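PDB 4REL: UDP-glucose:anthocyanidin 3-O-glucosyltransferase from Clitoria ternatea, which belongs to the plant glycosyltransferases of the GT-B type, proteins built from two Rossmann-like domains that face each other across a cleft. Local coordinates for residues K95-E98 / L99-E103; H54-N57 / N58-V61; L121-A124 / Q125-V129. All coordinates share one frame; numbering follows the deposited sequence.

Interaction 1: K95-E98 / L99-E103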
loop_
_atom_site.group_PDB
_atom_site.type_symbol
_atom_site.label_atom_id
_atom_site.label_comp_id
_atom_site.label_asym_id
_atom_site.label_seq_id
_atom_site.Cartn_x
_atom_site.Cartn_y
_atom_site.Cartn_z
ATOM N N LYS A 95 12.422 15.027 18.801
ATOM C CA LYS A 95 12.436 16.443 18.450
ATOM C C LYS A 95 11.029 16.814 17.954
ATOM O O LYS A 95 10.513 17.886 18.252
ATOM C CB LYS A 95 13.511 16.754 17.396
ATOM C CG LYS A 95 13.919 18.217 17.332
ATOM C CD LYS A 95 13.044 19.027 16.383
ATOM C CE LYS A 95 13.253 18.614 14.933
ATOM N NZ LYS A 95 12.831 19.669 13.970
ATOM N N GLY A 96 10.403 15.910 17.208
ATOM C CA GLY A 96 9.021 16.093 16.795
ATOM C C GLY A 96 8.076 16.195 17.977
ATOM O O GLY A 96 7.165 17.031 17.988
ATOM N N ILE A 97 8.271 15.324 18.968
ATOM C CA ILE A 97 7.426 15.354 20.166
ATOM C C ILE A 97 7.567 16.717 20.840
ATOM O O ILE A 97 6.569 17.333 21.255
ATOM C CB ILE A 97 7.813 14.247 21.162
ATOM C CG1 ILE A 97 7.612 12.843 20.537
ATOM C CG2 ILE A 97 7.039 14.419 22.490
ATOM C CD1 ILE A 97 6.165 12.462 20.304
ATOM N N GLU A 98 8.806 17.194 20.930
ATOM C CA GLU A 98 9.072 18.483 21.582
ATOM C C GLU A 98 8.297 19.603 20.901
ATOM O O GLU A 98 7.594 20.363 21.562
ATOM C CB GLU A 98 10.576 18.805 21.596
ATOM C CG GLU A 98 10.864 20.201 22.104
ATOM C CD GLU A 98 12.209 20.735 21.635
ATOM O OE1 GLU A 98 13.150 19.943 21.372
ATOM O OE2 GLU A 98 12.312 21.966 21.509
ATOM N N LEU A 99 8.415 19.702 19.579
ATOM C CA LEU A 99 7.673 20.720 18.829
ATOM C C LEU A 99 6.163 20.630 19.064
ATOM O O LEU A 99 5.483 21.645 19.218
ATOM C CB LEU A 99 7.974 20.587 17.333
ATOM C CG LEU A 99 9.430 20.820 16.960
ATOM C CD1 LEU A 99 9.631 20.528 15.480
ATOM C CD2 LEU A 99 9.838 22.249 17.284
ATOM N N ALA A 100 5.635 19.407 19.094
ATOM C CA ALA A 100 4.198 19.189 19.295
ATOM C C ALA A 100 3.752 19.597 20.699
ATOM O O ALA A 100 2.706 20.238 20.894
ATOM C CB ALA A 100 3.844 17.741 19.012
ATOM N N VAL A 101 4.563 19.246 21.681
ATOM C CA VAL A 101 4.251 19.578 23.061
ATOM C C VAL A 101 4.336 21.094 23.252
ATOM O O VAL A 101 3.494 21.688 23.921
ATOM C CB VAL A 101 5.189 18.812 24.027
ATOM C CG1 VAL A 101 5.069 19.361 25.435
ATOM C CG2 VAL A 101 4.862 17.312 23.999
ATOM N N ALA A 102 5.333 21.726 22.636
ATOM C CA ALA A 102 5.498 23.172 22.785
ATOM C C ALA A 102 4.323 23.942 22.171
ATOM O O ALA A 102 3.850 24.924 22.745
ATOM C CB ALA A 102 6.826 23.640 22.179
ATOM N N GLU A 103 3.829 23.486 21.021
ATOM C CA GLU A 103 2.749 24.188 20.331
ATOM C C GLU A 103 1.404 23.973 21.014
ATOM O O GLU A 103 0.626 24.919 21.209
ATOM C CB GLU A 103 2.674 23.755 18.859
ATOM C CG GLU A 103 1.464 24.303 18.090
ATOM C CD GLU A 103 1.482 25.814 17.943
ATOM O OE1 GLU A 103 2.549 26.423 18.149
ATOM O OE2 GLU A 103 0.429 26.399 17.619
#

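Interaction 2: H54-N57 / N58-V61. With ACT (acetate ion), chain G.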
loop_
_atom_site.group_PDB
_atom_site.type_symbol
_atom_site.label_atom_id
_atom_site.label_comp_id
_atom_site.label_asym_id
_atom_site.label_seq_id
_atom_site.Cartn_x
_atom_site.Cartn_y
_atom_site.Cartn_z
ATOM N N HIS A 54 -6.007 21.599 2.611
ATOM C CA HIS A 54 -6.502 22.216 3.845
ATOM C C HIS A 54 -6.728 21.137 4.904
ATOM O O HIS A 54 -7.267 20.068 4.608
ATOM C CB HIS A 54 -7.804 22.982 3.596
ATOM C CG HIS A 54 -8.416 23.562 4.838
ATOM N ND1 HIS A 54 -9.441 22.944 5.522
ATOM C CD2 HIS A 54 -8.156 24.711 5.507
ATOM C CE1 HIS A 54 -9.781 23.683 6.564
ATOM N NE2 HIS A 54 -9.017 24.761 6.577
ATOM N N ILE A 55 -6.315 21.404 6.137
ATOM C CA ILE A 55 -6.503 20.418 7.193
ATOM C C ILE A 55 -7.292 20.999 8.355
ATOM O O ILE A 55 -7.221 22.206 8.604
ATOM C CB ILE A 55 -5.161 19.858 7.692
ATOM C CG1 ILE A 55 -4.277 20.979 8.228
ATOM C CG2 ILE A 55 -4.450 19.121 6.563
ATOM C CD1 ILE A 55 -3.006 20.484 8.879
ATOM N N PRO A 56 -8.059 20.145 9.053
ATOM C CA PRO A 56 -8.841 20.590 10.210
ATOM C C PRO A 56 -7.983 21.235 11.287
ATOM O O PRO A 56 -6.769 21.019 11.349
ATOM C CB PRO A 56 -9.479 19.290 10.734
ATOM C CG PRO A 56 -8.775 18.183 10.044
ATOM C CD PRO A 56 -8.333 18.735 8.730
ATOM N N ASN A 57 -8.629 22.034 12.128
ATOM C CA ASN A 57 -7.935 22.839 13.118
ATOM C C ASN A 57 -7.203 22.025 14.183
ATOM O O ASN A 57 -6.223 22.496 14.757
ATOM C CB ASN A 57 -8.925 23.802 13.774
ATOM C CG ASN A 57 -9.718 24.599 12.757
ATOM O OD1 ASN A 57 -9.167 25.091 11.767
ATOM N ND2 ASN A 57 -11.022 24.724 12.989
ATOM N N ASN A 58 -7.663 20.804 14.435
ATOM C CA ASN A 58 -7.033 19.982 15.470
ATOM C C ASN A 58 -5.896 19.078 14.965
ATOM O O ASN A 58 -5.370 18.254 15.720
ATOM C CB ASN A 58 -8.073 19.190 16.279
ATOM C CG ASN A 58 -8.867 18.203 15.437
ATOM O OD1 ASN A 58 -9.116 18.423 14.247
ATOM N ND2 ASN A 58 -9.276 17.104 16.062
ATOM N N ILE A 59 -5.526 19.241 13.694
ATOM C CA ILE A 59 -4.338 18.586 13.150
ATOM C C ILE A 59 -3.267 19.646 12.918
ATOM O O ILE A 59 -3.520 20.674 12.272
ATOM C CB ILE A 59 -4.615 17.848 11.820
ATOM C CG1 ILE A 59 -5.656 16.745 12.027
ATOM C CG2 ILE A 59 -3.319 17.273 11.271
ATOM C CD1 ILE A 59 -6.024 15.984 10.745
ATOM N N ARG A 60 -2.082 19.417 13.467
ATOM C CA ARG A 60 -0.974 20.345 13.286
ATOM C C ARG A 60 0.189 19.560 12.730
ATOM O O ARG A 60 0.371 18.397 13.080
ATOM C CB ARG A 60 -0.585 20.985 14.616
ATOM C CG ARG A 60 -1.673 21.891 15.176
ATOM C CD ARG A 60 -1.431 22.259 16.635
ATOM N NE ARG A 60 -2.565 23.022 17.170
ATOM C CZ ARG A 60 -3.630 22.476 17.753
ATOM N NH1 ARG A 60 -3.708 21.162 17.901
ATOM N NH2 ARG A 60 -4.617 23.247 18.197
ATOM N N VAL A 61 0.980 20.203 11.878
ATOM C CA VAL A 61 2.054 19.503 11.178
ATOM C C VAL A 61 3.411 19.973 11.680
ATOM O O VAL A 61 3.654 21.177 11.804
ATOM C CB VAL A 61 1.936 19.724 9.665
ATOM C CG1 VAL A 61 3.117 19.090 8.933
ATOM C CG2 VAL A 61 0.623 19.141 9.162
HETATM C C ACT G . -7.167 21.133 19.118
HETATM O O ACT G . -6.021 20.670 19.309
HETATM O OXT ACT G . -7.339 22.206 18.491
HETATM C CH3 ACT G . -8.341 20.457 19.775
#

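Interaction 3: L121-A124 / Q125-V129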
loop_
_atom_site.group_PDB
_atom_site.type_symbol
_atom_site.label_atom_id
_atom_site.label_comp_id
_atom_site.label_asym_id
_atom_site.label_seq_id
_atom_site.Cartn_x
_atom_site.Cartn_y
_atom_site.Cartn_z
ATOM N N LEU A 121 8.296 3.197 18.939
ATOM C CA LEU A 121 7.878 2.407 20.090
ATOM C C LEU A 121 8.732 2.755 21.303
ATOM O O LEU A 121 8.218 2.846 22.426
ATOM C CB LEU A 121 7.948 0.903 19.781
ATOM C CG LEU A 121 7.813 -0.044 20.981
ATOM C CD1 LEU A 121 6.471 0.081 21.679
ATOM C CD2 LEU A 121 8.036 -1.482 20.506
ATOM N N LEU A 122 10.027 2.960 21.080
ATOM C CA LEU A 122 10.928 3.371 22.155
ATOM C C LEU A 122 10.484 4.712 22.713
ATOM O O LEU A 122 10.529 4.940 23.934
ATOM C CB LEU A 122 12.365 3.490 21.648
ATOM C CG LEU A 122 13.060 2.235 21.148
ATOM C CD1 LEU A 122 14.454 2.589 20.629
ATOM C CD2 LEU A 122 13.131 1.202 22.261
ATOM N N VAL A 123 10.045 5.595 21.817
ATOM C CA VAL A 123 9.568 6.921 22.212
ATOM C C VAL A 123 8.321 6.777 23.082
ATOM O O VAL A 123 8.194 7.422 24.125
ATOM C CB VAL A 123 9.261 7.799 20.976
ATOM C CG1 VAL A 123 8.582 9.109 21.382
ATOM C CG2 VAL A 123 10.545 8.100 20.217
ATOM N N ALA A 124 7.402 5.922 22.651
ATOM C CA ALA A 124 6.172 5.704 23.410
ATOM C C ALA A 124 6.488 5.116 24.782
ATOM O O ALA A 124 5.887 5.500 25.784
ATOM C CB ALA A 124 5.222 4.798 22.643
ATOM N N GLN A 125 7.444 4.191 24.830
ATOM C CA GLN A 125 7.800 3.561 26.095
ATOM C C GLN A 125 8.443 4.558 27.063
ATOM O O GLN A 125 8.170 4.536 28.267
ATOM C CB GLN A 125 8.672 2.324 25.860
ATOM C CG GLN A 125 7.889 1.168 25.240
ATOM C CD GLN A 125 8.787 0.054 24.743
ATOM O OE1 GLN A 125 9.981 0.254 24.528
ATOM N NE2 GLN A 125 8.211 -1.123 24.547
ATOM N N THR A 126 9.268 5.448 26.525
ATOM C CA THR A 126 9.880 6.514 27.309
ATOM C C THR A 126 8.835 7.452 27.923
ATOM O O THR A 126 8.948 7.860 29.090
ATOM C CB THR A 126 10.861 7.316 26.444
ATOM O OG1 THR A 126 11.997 6.497 26.162
ATOM C CG2 THR A 126 11.310 8.566 27.166
ATOM N N LEU A 127 7.809 7.774 27.144
ATOM C CA LEU A 127 6.741 8.666 27.603
ATOM C C LEU A 127 5.695 7.931 28.441
ATOM O O LEU A 127 4.815 8.560 29.048
ATOM C CB LEU A 127 6.063 9.333 26.403
ATOM C CG LEU A 127 6.945 10.217 25.525
ATOM C CD1 LEU A 127 6.158 10.730 24.333
ATOM C CD2 LEU A 127 7.509 11.386 26.350
ATOM N N ASN A 128 5.789 6.605 28.452
ATOM C CA ASN A 128 4.771 5.742 29.059
ATOM C C ASN A 128 3.372 5.988 28.488
ATOM O O ASN A 128 2.405 6.199 29.237
ATOM C CB ASN A 128 4.756 5.867 30.592
ATOM C CG ASN A 128 3.967 4.750 31.261
ATOM O OD1 ASN A 128 3.965 3.610 30.793
ATOM N ND2 ASN A 128 3.286 5.075 32.360
ATOM N N VAL A 129 3.267 5.952 27.160
ATOM C CA VAL A 129 1.975 6.087 26.482
ATOM C C VAL A 129 1.768 4.889 25.568
ATOM O O VAL A 129 2.740 4.251 25.150
ATOM C CB VAL A 129 1.894 7.389 25.625
ATOM C CG1 VAL A 129 2.056 8.631 26.495
ATOM C CG2 VAL A 129 2.939 7.364 24.501
#

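Interaction 1: K95-E98 / L99-E103
Lys95 meets Leu99 one turn further along the helix, both through the backbone and by laying its aliphatic chain on the leucine. The Leu99 N-H reaches Lys95 O at 3.1 Å along an almost straight line, 171° at the hydrogen. Bends at chi2 (-88°) and chi3 (-68°) curl the lysine chain until its CD comes 3.8 Å from Leu99 CD1. Lys95 NZ passes 3.6 Å from Leu99 CD1 on its way to a hydrogen bond with Thr63 O on strand 59-64.

Gly96 has no side chain, and its O accepts the Ala100 N-H at 3.0 Å. Ala100 CB rests against that same oxygen. At Ile97 the O takes the Val101 N-H at 2.8 Å, and the Val101 branch beside its own backbone N, CG2, lies 3.9 Å from Ile97 CG2 as the two side chains cross. Glu98 O closes the series by receiving Ala102 N at 2.9 Å.

Ile97 leans on Ala8 and Phe10, Ala100 on His6, and Leu99 on Phe62. The backbone bonds from Lys95 to Ala102 are the regular i to i+4 pattern of helix 89-104, which packs across strands 6-10 and 59-64 and leads on to strand 110-114, as the crossover helix of a Rossmann-like domain does.

Interaction 2: H54-N57 / N58-V61
Ile55 CD1 meets Ile59 at its O and CG2, Pro56 at the CD1 end of the side chain. Ile55 CD1 sits 3.4 Å from Ile59 O and 3.9 Å from Val61 CG2, and the isoleucine and valine side chains cross at about a right angle. Ile55 gets there because its CG1 lies between the backbone N and the carbonyl carbon (chi1 59°). Next to it, Pro56 CG comes within 3.6 Å of Ile59 CD1. The backbone bond of the type I turn joins the same two residues: Ile59 N donates to Pro56 O at 3.2 Å.

The end of Arg60 comes back toward the turn. Asn57 O stands 3.8 Å above one face of the Arg60 guanidinium, toward its rim, while an acetate ion lies at the edge, in the plane of the group. Arg60 NH1 donates to acetate O at 2.8 Å and Arg60 NH2 to acetate OXT at 2.9 Å, with a weak third bond from NH2 to O. Asn58 CB packs against the acetate carbon, and Ser36 OG gives the ion another hydrogen bond.

Further out, Asn58 ND2 bonds to Thr35 O and Ala29 O, tying the turn to the end of helix 18-31 (Ala29) and to the loop before strand 36-42 (Thr35), while Ile59 is buried against Val25, Leu26 and Ala29. Acetate probably came from the crystallisation liquor; its carboxylate meets paired N-H donors and probably offsets the arginine charge, so the site shows how this surface guanidinium can receive a small anion.

Interaction 3: L121-A124 / Q125-V129
A Schellman motif ends helix 119-127, and Ala124 and Val129 are the residues that close it. Val129 N donates back to Ala124 O at 3.0 Å, with 171° at the hydrogen, while Asn128 N makes a weak bond to Gln125 O. Asn128, the C-prime residue, has positive phi (56°), which turns the chain out of the helix and brings Val129 back over its last turn. There Val129 CG2 comes within 3.9 Å of Ala124 CB, the apolar contact that commonly accompanies this pair of backbone bonds.

One turn earlier the contacts are those of a plain helix. Gln125 N reaches Leu121 O at 2.9 Å, Thr126 N reaches Leu122 O, and Leu127 N reaches Val123 O at 3.1 Å. Helix 119-127 is the connection of a beta-alpha-beta unit between strands 110-114 and 131-135. Its inner side lies on those strands: Val123 and Ala124 on Ile111, Leu121 and Ala124 on Trp131. Val129, just past the helix end, also touches Ile111. Val123 also touches helix 89-104 through Leu93 and Ile97.

The longest side chain here is Gln125. Its CG stands beside the backbone N (chi1 -71°) and the chain then runs extended back along the helix, putting CG 3.3 Å from Leu121 O. Leu121 CD1 comes over the flat of the amide, 3.6 Å from Gln125 NE2, as the two chains cross. NE2 finds its hydrogen-bond partner in Gln205 OE1. Val123 and Leu127 lie side by side and point the same way, with Val123 CG1 4.1 Å from Leu127 CD1. Thr126 OG1 has a weak hydrogen bond with Arg94 NH2, on helix 89-104.

Interaction 1 is the middle member of the set. Its centre lies about 15 Å from the centre of each of the others, and it touches both: Glu103 CG packs at 3.8 Å on Arg60 CD of interaction 2, and Ile97 CG1 at 3.9 Å on Val123 CG1 of interaction 3. Interactions 2 and 3 do not meet, their nearest atoms being about 15 Å apart. All three sit in the domain built on the seven-stranded parallel sheet. None of their residues lines the pocket of 3,5,7-trihydroxy-2-(4-hydroxyphenyl)-4h-chromen-4-one, although two residues of that pocket are near interaction 3 in sequence: Phe116 lies in the loop between strand 110-114 and helix 119-127, and Asn137 just after strand 131-135.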